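Local atomic coordinates of enolase (alpha proteobacterium BAL199, PDB entry 3UGV), a protein that probably catalyses a magnesium-dependent reaction that begins by abstracting a proton alpha to a carboxylate, as other members of the enolase superfamily do. Residues V224-L230 / I250-Y256; T239-D243 / L265-T271; G152-V158 / A334-V339. One frame throughout, in Å; residues are numbered along the deposited sequence.

Contact 1 (V224-L230 / I250-Y256); sequences VDFNQGL and IEEPVVY. With MG (magnesium ion), chain B.
The backbone N of Q228 donates to E252 O at 2.7 Å. It is one of a row of backbone bonds that continues beyond two parallel strands into the loops after them. E251 N donates to V224 O, F226 N reaches E251 O almost in line (3.1 Å, 178°), and L230 N donates to P253 O. The pairing joins strands 221-225 and 249-251 of a beta-alpha-beta unit in the barrel domain of the enolase superfamily. D225 and E251 point to the same face of the sheet. Each holds CG anti to the backbone N (chi1 -163° and -169°), which carries D225 OD2 and E251 OE2 to one magnesium ion, at 2.0 and 1.9 Å. D225 OD2 and E251 OE2 lie 2.5 Å apart, and the shared cation probably offsets their repulsion. E277 and three waters complete the site. K194 forms a salt bridge with E251 OE1. D225 OD1 accepts from N227 N, making an Asx turn. I250 points to the other face of the sheet, and its CG2 meets the edge of the F226 ring, 3.8 Å from CE2. Q228 OE1 sits at the Y256 ring edge and accepts from Y256 N at 3.1 Å, with the donor above the amide plane.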
loop_
_atom_site.group_PDB
_atom_site.type_symbol
_atom_site.label_atom_id
_atom_site.label_comp_id
_atom_site.label_asym_id
_atom_site.label_seq_id
_atom_site.Cartn_x
_atom_site.Cartn_y
_atom_site.Cartn_z
ATOM N N VAL F 224 -21.967 10.763 21.378
ATOM C CA VAL F 224 -22.437 11.912 20.636
ATOM C C VAL F 224 -22.746 11.528 19.195
ATOM O O VAL F 224 -21.949 10.857 18.536
ATOM C CB VAL F 224 -21.422 13.066 20.715
ATOM C CG1 VAL F 224 -21.419 13.904 19.433
ATOM C CG2 VAL F 224 -21.699 13.921 21.949
ATOM N N ASP F 225 -23.915 11.942 18.721
ATOM C CA ASP F 225 -24.354 11.633 17.365
ATOM C C ASP F 225 -24.666 12.905 16.591
ATOM O O ASP F 225 -25.474 13.727 17.039
ATOM C CB ASP F 225 -25.609 10.763 17.404
ATOM C CG ASP F 225 -25.888 10.072 16.068
ATOM O OD1 ASP F 225 -25.467 10.570 14.988
ATOM O OD2 ASP F 225 -26.528 9.014 16.106
ATOM N N PHE F 226 -24.036 13.061 15.427
ATOM C CA PHE F 226 -24.268 14.237 14.593
ATOM C C PHE F 226 -25.310 13.971 13.529
ATOM O O PHE F 226 -25.726 14.883 12.836
ATOM C CB PHE F 226 -22.986 14.668 13.903
ATOM C CG PHE F 226 -22.043 15.426 14.778
ATOM C CD1 PHE F 226 -22.190 16.789 14.952
ATOM C CD2 PHE F 226 -20.984 14.783 15.399
ATOM C CE1 PHE F 226 -21.305 17.506 15.746
ATOM C CE2 PHE F 226 -20.095 15.492 16.203
ATOM C CZ PHE F 226 -20.263 16.852 16.379
ATOM N N ASN F 227 -25.702 12.712 13.380
ATOM C CA ASN F 227 -26.674 12.327 12.364
ATOM C C ASN F 227 -26.351 12.813 10.958
ATOM O O ASN F 227 -27.227 13.320 10.274
ATOM C CB ASN F 227 -28.081 12.786 12.761
ATOM C CG ASN F 227 -28.643 11.974 13.912
ATOM O OD1 ASN F 227 -28.964 10.799 13.751
ATOM N ND2 ASN F 227 -28.749 12.592 15.087
ATOM N N GLN F 228 -25.098 12.650 10.536
ATOM C CA GLN F 228 -24.686 12.965 9.175
ATOM C C GLN F 228 -24.868 14.443 8.838
ATOM O O GLN F 228 -24.930 14.795 7.668
ATOM C CB GLN F 228 -25.517 12.151 8.174
ATOM C CG GLN F 228 -25.413 10.664 8.340
ATOM C CD GLN F 228 -26.232 9.922 7.293
ATOM O OE1 GLN F 228 -25.975 10.033 6.094
ATOM N NE2 GLN F 228 -27.236 9.170 7.744
ATOM N N GLY F 229 -24.967 15.309 9.844
ATOM C CA GLY F 229 -25.326 16.699 9.589
ATOM C C GLY F 229 -24.230 17.624 9.084
ATOM O O GLY F 229 -24.490 18.788 8.768
ATOM N N LEU F 230 -22.999 17.126 9.010
ATOM C CA LEU F 230 -21.874 17.998 8.687
ATOM C C LEU F 230 -21.277 17.632 7.351
ATOM O O LEU F 230 -21.354 16.484 6.927
ATOM C CB LEU F 230 -20.792 17.901 9.760
ATOM C CG LEU F 230 -21.255 18.016 11.207
ATOM C CD1 LEU F 230 -20.048 17.962 12.117
ATOM C CD2 LEU F 230 -22.024 19.315 11.415
ATOM N N ILE F 250 -17.865 9.418 18.967
ATOM C CA ILE F 250 -18.485 10.376 18.060
ATOM C C ILE F 250 -19.092 9.629 16.863
ATOM O O ILE F 250 -18.409 8.846 16.180
ATOM C CB ILE F 250 -17.455 11.391 17.560
ATOM C CG1 ILE F 250 -16.890 12.191 18.735
ATOM C CG2 ILE F 250 -18.053 12.319 16.512
ATOM C CD1 ILE F 250 -15.618 12.927 18.368
ATOM N N GLU F 251 -20.369 9.885 16.598
ATOM C CA GLU F 251 -21.123 9.067 15.655
ATOM C C GLU F 251 -21.515 9.840 14.407
ATOM O O GLU F 251 -22.028 10.954 14.509
ATOM C CB GLU F 251 -22.369 8.521 16.353
ATOM C CG GLU F 251 -23.128 7.457 15.607
ATOM C CD GLU F 251 -24.315 6.942 16.417
ATOM O OE1 GLU F 251 -24.169 6.722 17.651
ATOM O OE2 GLU F 251 -25.398 6.772 15.823
ATOM N N GLU F 252 -21.237 9.231 13.247
ATOM C CA GLU F 252 -21.645 9.705 11.905
ATOM C C GLU F 252 -21.630 11.214 11.690
ATOM O O GLU F 252 -22.686 11.842 11.516
ATOM C CB GLU F 252 -23.024 9.149 11.524
ATOM C CG GLU F 252 -23.022 7.660 11.212
ATOM C CD GLU F 252 -24.342 7.162 10.632
ATOM O OE1 GLU F 252 -25.418 7.647 11.065
ATOM O OE2 GLU F 252 -24.297 6.274 9.743
ATOM N N PRO F 253 -20.437 11.814 11.706
ATOM C CA PRO F 253 -20.445 13.268 11.509
ATOM C C PRO F 253 -20.841 13.677 10.086
ATOM O O PRO F 253 -21.385 14.757 9.922
ATOM C CB PRO F 253 -18.991 13.677 11.805
ATOM C CG PRO F 253 -18.202 12.400 11.811
ATOM C CD PRO F 253 -19.140 11.306 12.174
ATOM N N VAL F 254 -20.564 12.835 9.090
ATOM C CA VAL F 254 -20.811 13.184 7.690
ATOM C C VAL F 254 -21.659 12.123 7.019
ATOM O O VAL F 254 -21.998 11.122 7.639
ATOM C CB VAL F 254 -19.498 13.375 6.880
ATOM C CG1 VAL F 254 -18.620 14.427 7.528
ATOM C CG2 VAL F 254 -18.744 12.055 6.732
ATOM N N VAL F 255 -22.019 12.354 5.761
ATOM C CA VAL F 255 -22.919 11.449 5.047
ATOM C C VAL F 255 -22.340 10.028 4.952
ATOM O O VAL F 255 -21.163 9.832 4.668
ATOM C CB VAL F 255 -23.285 11.985 3.647
ATOM C CG1 VAL F 255 -22.058 12.020 2.763
ATOM C CG2 VAL F 255 -24.357 11.116 3.032
ATOM N N TYR F 256 -23.195 9.039 5.180
ATOM C CA TYR F 256 -22.748 7.708 5.571
ATOM C C TYR F 256 -21.886 6.945 4.587
ATOM O O TYR F 256 -21.161 6.046 5.004
ATOM C CB TYR F 256 -23.933 6.835 6.013
ATOM C CG TYR F 256 -24.867 6.318 4.904
ATOM C CD1 TYR F 256 -24.482 5.271 4.053
ATOM C CD2 TYR F 256 -26.157 6.834 4.762
ATOM C CE1 TYR F 256 -25.356 4.769 3.072
ATOM C CE2 TYR F 256 -27.039 6.341 3.784
ATOM C CZ TYR F 256 -26.635 5.317 2.947
ATOM O OH TYR F 256 -27.516 4.851 1.991
HETATM MG MG MG B . -27.113 7.371 15.177
HETATM O O HOH W 1 -28.795 8.230 14.290
HETATM O O HOH W 2 -21.503 15.013 4.618
HETATM O O HOH W 3 -28.587 6.516 16.406
HETATM O O HOH W 4 -26.041 8.357 13.643
#

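Contact 2 (T239-D243 / L265-T271); sequences TRQID and LRHDLKT. With MG (magnesium ion), chain X; NI (nickel (II) ion), chain Y.
This is a buried contact in which one carboxylate, that of D243, grips the backbone of K270 and T271. It sits on the outside of the barrel, where the C-terminal region of helix 232-242 meets the loop that follows helix 259-268. K270 N donates to D243 OD2 at 2.8 Å, and T271 N donates to D243 OD1 at 2.9 Å. Both bonds use syn lone pairs, so the carboxylate faces two successive amides with both of its oxygens. T271 OG1 adds a third bond, to D243 OD1 at 2.8 Å, coming from above the carboxylate plane. Together these bonds would fix the rotation of the carboxylate. D243 has CG anti to its own N (chi1 -160°), which turns the acid towards the loop. Water 6 links D243 OD2 to D268 O, and water 5 links I242 O to T271 OG1.

Beside this polar group L269 packs on T239. The two side chains cross at about a right angle, and L269 CD2 lies 3.4 Å from T239 OG1. That hydroxyl is satisfied by A235 O. L269 CD2 also packs against the carboxylate carbon of D243.

The end of helix 259-268 and the residue after it also bind metal. R266 O and L269 O bind a magnesium ion at 2.1 and 2.0 Å, and four waters complete six ligands. H267 NE2 binds a nickel ion together with H267 of three neighbouring subunits, while its ND1 donates to D268 OD1 near the ring plane. R240 of a neighbouring subunit donates to D243 O, so the contact also lies at a subunit interface. The arrangement is two successive outer helices of a beta/alpha barrel, joined by a side chain near the end of one and the main chain just after the other.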
loop_
_atom_site.group_PDB
_atom_site.type_symbol
_atom_site.label_atom_id
_atom_site.label_comp_id
_atom_site.label_asym_id
_atom_site.label_seq_id
_atom_site.Cartn_x
_atom_site.Cartn_y
_atom_site.Cartn_z
ATOM N N THR F 239 -15.397 18.127 15.041
ATOM C CA THR F 239 -14.958 16.949 15.782
ATOM C C THR F 239 -13.640 17.252 16.501
ATOM O O THR F 239 -13.410 16.777 17.595
ATOM C CB THR F 239 -14.811 15.678 14.921
ATOM O OG1 THR F 239 -13.795 15.882 13.941
ATOM C CG2 THR F 239 -16.156 15.284 14.256
ATOM N N ARG F 240 -12.778 18.042 15.884
ATOM C CA ARG F 240 -11.540 18.390 16.545
ATOM C C ARG F 240 -11.835 19.139 17.865
ATOM O O ARG F 240 -11.172 18.922 18.883
ATOM C CB ARG F 240 -10.665 19.220 15.617
ATOM C CG ARG F 240 -9.391 19.717 16.275
ATOM C CD ARG F 240 -8.659 20.685 15.360
ATOM N NE ARG F 240 -7.398 21.122 15.936
ATOM C CZ ARG F 240 -6.536 21.926 15.326
ATOM N NH1 ARG F 240 -6.778 22.386 14.102
ATOM N NH2 ARG F 240 -5.420 22.257 15.941
ATOM N N GLN F 241 -12.854 19.992 17.848
ATOM C CA GLN F 241 -13.171 20.814 19.008
ATOM C C GLN F 241 -13.597 19.963 20.178
ATOM O O GLN F 241 -13.409 20.361 21.319
ATOM C CB GLN F 241 -14.309 21.781 18.713
ATOM C CG GLN F 241 -13.965 22.990 17.908
ATOM C CD GLN F 241 -15.180 23.882 17.759
ATOM O OE1 GLN F 241 -15.925 24.086 18.719
ATOM N NE2 GLN F 241 -15.408 24.387 16.548
ATOM N N ILE F 242 -14.191 18.805 19.901
ATOM C CA ILE F 242 -14.689 17.950 20.977
ATOM C C ILE F 242 -13.837 16.729 21.268
ATOM O O ILE F 242 -14.190 15.914 22.143
ATOM C CB ILE F 242 -16.126 17.461 20.727
ATOM C CG1 ILE F 242 -16.231 16.759 19.375
ATOM C CG2 ILE F 242 -17.119 18.609 20.817
ATOM C CD1 ILE F 242 -17.634 16.243 19.095
ATOM N N ASP F 243 -12.720 16.598 20.555
ATOM C CA ASP F 243 -11.908 15.387 20.670
ATOM C C ASP F 243 -11.283 15.232 22.055
ATOM O O ASP F 243 -10.889 14.140 22.437
ATOM C CB ASP F 243 -10.829 15.342 19.594
ATOM C CG ASP F 243 -10.306 13.934 19.361
ATOM O OD1 ASP F 243 -11.084 12.985 19.535
ATOM O OD2 ASP F 243 -9.126 13.773 18.997
ATOM N N LEU F 265 -11.082 11.375 9.219
ATOM C CA LEU F 265 -11.570 11.744 10.550
ATOM C C LEU F 265 -11.099 10.754 11.609
ATOM O O LEU F 265 -10.722 11.137 12.716
ATOM C CB LEU F 265 -13.098 11.773 10.539
ATOM C CG LEU F 265 -13.699 12.912 9.730
ATOM C CD1 LEU F 265 -15.204 12.784 9.651
ATOM C CD2 LEU F 265 -13.280 14.234 10.384
ATOM N N ARG F 266 -11.130 9.474 11.268
ATOM C CA ARG F 266 -10.762 8.431 12.220
ATOM C C ARG F 266 -9.283 8.583 12.563
ATOM O O ARG F 266 -8.871 8.428 13.711
ATOM C CB ARG F 266 -11.030 7.058 11.613
ATOM C CG ARG F 266 -10.774 5.877 12.547
ATOM C CD ARG F 266 -10.127 4.767 11.753
ATOM N NE ARG F 266 -10.025 3.536 12.502
ATOM C CZ ARG F 266 -9.396 2.463 12.051
ATOM N NH1 ARG F 266 -8.803 2.505 10.867
ATOM N NH2 ARG F 266 -9.355 1.359 12.786
ATOM N N HIS F 267 -8.492 8.935 11.559
ATOM C CA HIS F 267 -7.073 9.136 11.764
ATOM C C HIS F 267 -6.802 10.332 12.656
ATOM O O HIS F 267 -6.025 10.229 13.606
ATOM C CB HIS F 267 -6.335 9.309 10.438
ATOM C CG HIS F 267 -4.913 9.744 10.610
ATOM N ND1 HIS F 267 -4.543 11.072 10.667
ATOM C CD2 HIS F 267 -3.775 9.026 10.769
ATOM C CE1 HIS F 267 -3.234 11.154 10.837
ATOM N NE2 HIS F 267 -2.744 9.926 10.902
ATOM N N ASP F 268 -7.442 11.462 12.352
ATOM C CA ASP F 268 -7.218 12.693 13.107
ATOM C C ASP F 268 -7.766 12.653 14.540
ATOM O O ASP F 268 -7.229 13.300 15.431
ATOM C CB ASP F 268 -7.811 13.908 12.381
ATOM C CG ASP F 268 -6.989 14.334 11.172
ATOM O OD1 ASP F 268 -5.870 13.796 10.977
ATOM O OD2 ASP F 268 -7.462 15.216 10.420
ATOM N N LEU F 269 -8.844 11.915 14.762
ATOM C CA LEU F 269 -9.495 11.939 16.073
ATOM C C LEU F 269 -8.928 10.846 16.950
ATOM O O LEU F 269 -8.796 9.704 16.515
ATOM C CB LEU F 269 -10.999 11.687 15.934
ATOM C CG LEU F 269 -11.856 12.747 15.241
ATOM C CD1 LEU F 269 -13.237 12.167 14.937
ATOM C CD2 LEU F 269 -11.957 14.017 16.115
ATOM N N LYS F 270 -8.620 11.186 18.191
ATOM C CA LYS F 270 -8.238 10.179 19.180
ATOM C C LYS F 270 -9.464 9.449 19.716
ATOM O O LYS F 270 -9.403 8.263 20.018
ATOM C CB LYS F 270 -7.466 10.830 20.322
ATOM C CG LYS F 270 -6.001 10.505 20.344
ATOM C CD LYS F 270 -5.311 10.884 19.067
ATOM C CE LYS F 270 -3.818 10.654 19.217
ATOM N NZ LYS F 270 -3.311 11.284 20.484
ATOM N N THR F 271 -10.577 10.167 19.829
ATOM C CA THR F 271 -11.842 9.595 20.301
ATOM C C THR F 271 -12.350 8.568 19.280
ATOM O O THR F 271 -12.236 8.783 18.087
ATOM C CB THR F 271 -12.885 10.722 20.526
ATOM O OG1 THR F 271 -12.409 11.612 21.552
ATOM C CG2 THR F 271 -14.245 10.167 20.920
HETATM MG MG MG X . -8.704 7.843 15.731
HETATM NI NI NI Y . -0.499 9.463 11.877
HETATM O O HOH W 5 -14.060 13.289 23.272
HETATM O O HOH W 6 -8.289 15.646 16.787
HETATM O O HOH W 7 -6.665 7.829 15.426
HETATM O O HOH W 8 -8.165 7.145 17.616
HETATM O O HOH W 9 -10.729 7.546 16.036
HETATM O O HOH W 10 -8.679 5.909 15.034
#

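Contact 3 (G152-V158 / A334-V339); sequences GGTPGSV and AHVMRV
R338, near the C-terminal end of helix 330-337, reaches across the T154-S157 backbone, in the approach to strand 157-162. That segment starts at G152, which ends the preceding helix in a Schellman motif. The R338 side chain is coiled: chi2 and chi3 are -66° and -59°, and these two bends swing the guanidinium back over the loop. NE donates to T154 O at 2.7 Å, with the oxygen somewhat out of the guanidinium plane. NH2 adds weak bonds to T154 O and T154 OG1. At the other end NH1 donates to S157 O at 3.2 Å, close to the plane. One face of the group lies over P155 and G156, with G156 CA 3.5 Å from NH1. An alanine in place of R338 is likely to leave the T154 and S157 carbonyls without these donors and the loop less firmly held. T154 OG1 also bonds E106 of a neighbouring subunit.

V158 points toward the helix and uses both of its methyls. With CG1 anti to the backbone N (chi1 -170°), that methyl meets M337 CB at 3.8 Å. CG2 packs beside A334 CB and the CD of R338, whose chain runs past V158 in the opposite direction. At the loop's start V339 lies against glycine, with V339 CG1 3.4 Å from G153 N.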
loop_
_atom_site.group_PDB
_atom_site.type_symbol
_atom_site.label_atom_id
_atom_site.label_comp_id
_atom_site.label_asym_id
_atom_site.label_seq_id
_atom_site.Cartn_x
_atom_site.Cartn_y
_atom_site.Cartn_z
ATOM N N GLY F 152 -27.558 -20.060 20.576
ATOM C CA GLY F 152 -26.415 -20.640 21.257
ATOM C C GLY F 152 -26.032 -19.953 22.553
ATOM O O GLY F 152 -24.991 -20.262 23.141
ATOM N N GLY F 153 -26.866 -19.022 23.007
ATOM C CA GLY F 153 -26.580 -18.317 24.237
ATOM C C GLY F 153 -27.667 -18.580 25.237
ATOM O O GLY F 153 -28.351 -19.599 25.130
ATOM N N THR F 154 -27.823 -17.663 26.195
ATOM C CA THR F 154 -28.905 -17.707 27.186
ATOM C C THR F 154 -29.374 -16.301 27.561
ATOM O O THR F 154 -28.611 -15.331 27.455
ATOM C CB THR F 154 -28.469 -18.375 28.500
ATOM O OG1 THR F 154 -27.538 -17.518 29.175
ATOM C CG2 THR F 154 -27.839 -19.732 28.247
ATOM N N PRO F 155 -30.634 -16.190 28.020
ATOM C CA PRO F 155 -31.201 -14.932 28.519
ATOM C C PRO F 155 -30.361 -14.334 29.649
ATOM O O PRO F 155 -29.805 -15.063 30.469
ATOM C CB PRO F 155 -32.571 -15.359 29.057
ATOM C CG PRO F 155 -32.904 -16.590 28.288
ATOM C CD PRO F 155 -31.606 -17.294 28.078
ATOM N N GLY F 156 -30.274 -13.010 29.692
ATOM C CA GLY F 156 -29.498 -12.345 30.719
ATOM C C GLY F 156 -29.440 -10.848 30.499
ATOM O O GLY F 156 -30.239 -10.289 29.749
ATOM N N SER F 157 -28.473 -10.211 31.147
ATOM C CA SER F 157 -28.332 -8.761 31.135
ATOM C C SER F 157 -27.460 -8.274 29.977
ATOM O O SER F 157 -26.481 -8.921 29.611
ATOM C CB SER F 157 -27.733 -8.279 32.465
ATOM O OG SER F 157 -28.747 -8.090 33.430
ATOM N N VAL F 158 -27.830 -7.128 29.412
ATOM C CA VAL F 158 -27.038 -6.482 28.372
ATOM C C VAL F 158 -26.937 -5.001 28.700
ATOM O O VAL F 158 -27.962 -4.321 28.815
ATOM C CB VAL F 158 -27.677 -6.617 26.989
ATOM C CG1 VAL F 158 -26.688 -6.150 25.906
ATOM C CG2 VAL F 158 -28.121 -8.044 26.738
ATOM N N ALA F 334 -31.126 -7.066 22.186
ATOM C CA ALA F 334 -30.653 -7.733 23.395
ATOM C C ALA F 334 -30.409 -9.234 23.163
ATOM O O ALA F 334 -29.434 -9.803 23.683
ATOM C CB ALA F 334 -31.609 -7.487 24.565
ATOM N N HIS F 335 -31.269 -9.866 22.366
ATOM C CA HIS F 335 -31.093 -11.290 22.069
ATOM C C HIS F 335 -29.767 -11.589 21.375
ATOM O O HIS F 335 -29.000 -12.413 21.868
ATOM C CB HIS F 335 -32.272 -11.858 21.268
ATOM C CG HIS F 335 -33.452 -12.224 22.115
ATOM N ND1 HIS F 335 -33.581 -13.456 22.723
ATOM C CD2 HIS F 335 -34.553 -11.515 22.462
ATOM C CE1 HIS F 335 -34.711 -13.492 23.405
ATOM N NE2 HIS F 335 -35.319 -12.326 23.265
ATOM N N VAL F 336 -29.485 -10.915 20.255
ATOM C CA VAL F 336 -28.260 -11.210 19.498
ATOM C C VAL F 336 -27.010 -10.726 20.215
ATOM O O VAL F 336 -25.938 -11.298 20.030
ATOM C CB VAL F 336 -28.259 -10.637 18.045
ATOM C CG1 VAL F 336 -29.370 -11.246 17.229
ATOM C CG2 VAL F 336 -28.372 -9.118 18.059
ATOM N N MET F 337 -27.138 -9.678 21.030
ATOM C CA MET F 337 -25.982 -9.191 21.803
ATOM C C MET F 337 -25.505 -10.231 22.801
ATOM O O MET F 337 -24.330 -10.246 23.178
ATOM C CB MET F 337 -26.275 -7.862 22.515
ATOM C CG MET F 337 -26.378 -6.677 21.579
ATOM S SD MET F 337 -24.762 -6.148 20.997
ATOM C CE MET F 337 -24.242 -5.128 22.383
ATOM N N ARG F 338 -26.422 -11.105 23.219
ATOM C CA ARG F 338 -26.094 -12.200 24.133
ATOM C C ARG F 338 -25.163 -13.223 23.487
ATOM O O ARG F 338 -24.473 -13.950 24.186
ATOM C CB ARG F 338 -27.362 -12.897 24.646
ATOM C CG ARG F 338 -28.188 -12.073 25.637
ATOM C CD ARG F 338 -27.451 -11.846 26.950
ATOM N NE ARG F 338 -27.109 -13.105 27.610
ATOM C CZ ARG F 338 -26.514 -13.196 28.802
ATOM N NH1 ARG F 338 -26.191 -12.102 29.482
ATOM N NH2 ARG F 338 -26.242 -14.386 29.325
ATOM N N VAL F 339 -25.141 -13.283 22.160
ATOM C CA VAL F 339 -24.234 -14.206 21.479
ATOM C C VAL F 339 -23.279 -13.488 20.541
ATOM O O VAL F 339 -22.673 -14.114 19.679
ATOM C CB VAL F 339 -24.989 -15.261 20.673
ATOM C CG1 VAL F 339 -25.855 -16.088 21.597
ATOM C CG2 VAL F 339 -25.839 -14.590 19.594
#

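In the fold
Contacts 1 and 2 are buried and adjoin each other; contact 3 is partly buried and lies about 29 Å from contact 1, centre to centre, across the middle of the chain. Helix 232-242, which carries one segment of contact 2, connects the two strands of contact 1. F226 and I250 pack on I242, and P253 packs on L265. Their chemistry follows their place. Contact 1, at strand ends, pairs backbones and directs acids to magnesium. Contact 2, among outer helices, uses an acid to hold backbone amides. Contact 3 reverses the charge, with an arginine holding carbonyls. Its ends are 176 residues apart in sequence, and the loop it closes encloses both other contacts.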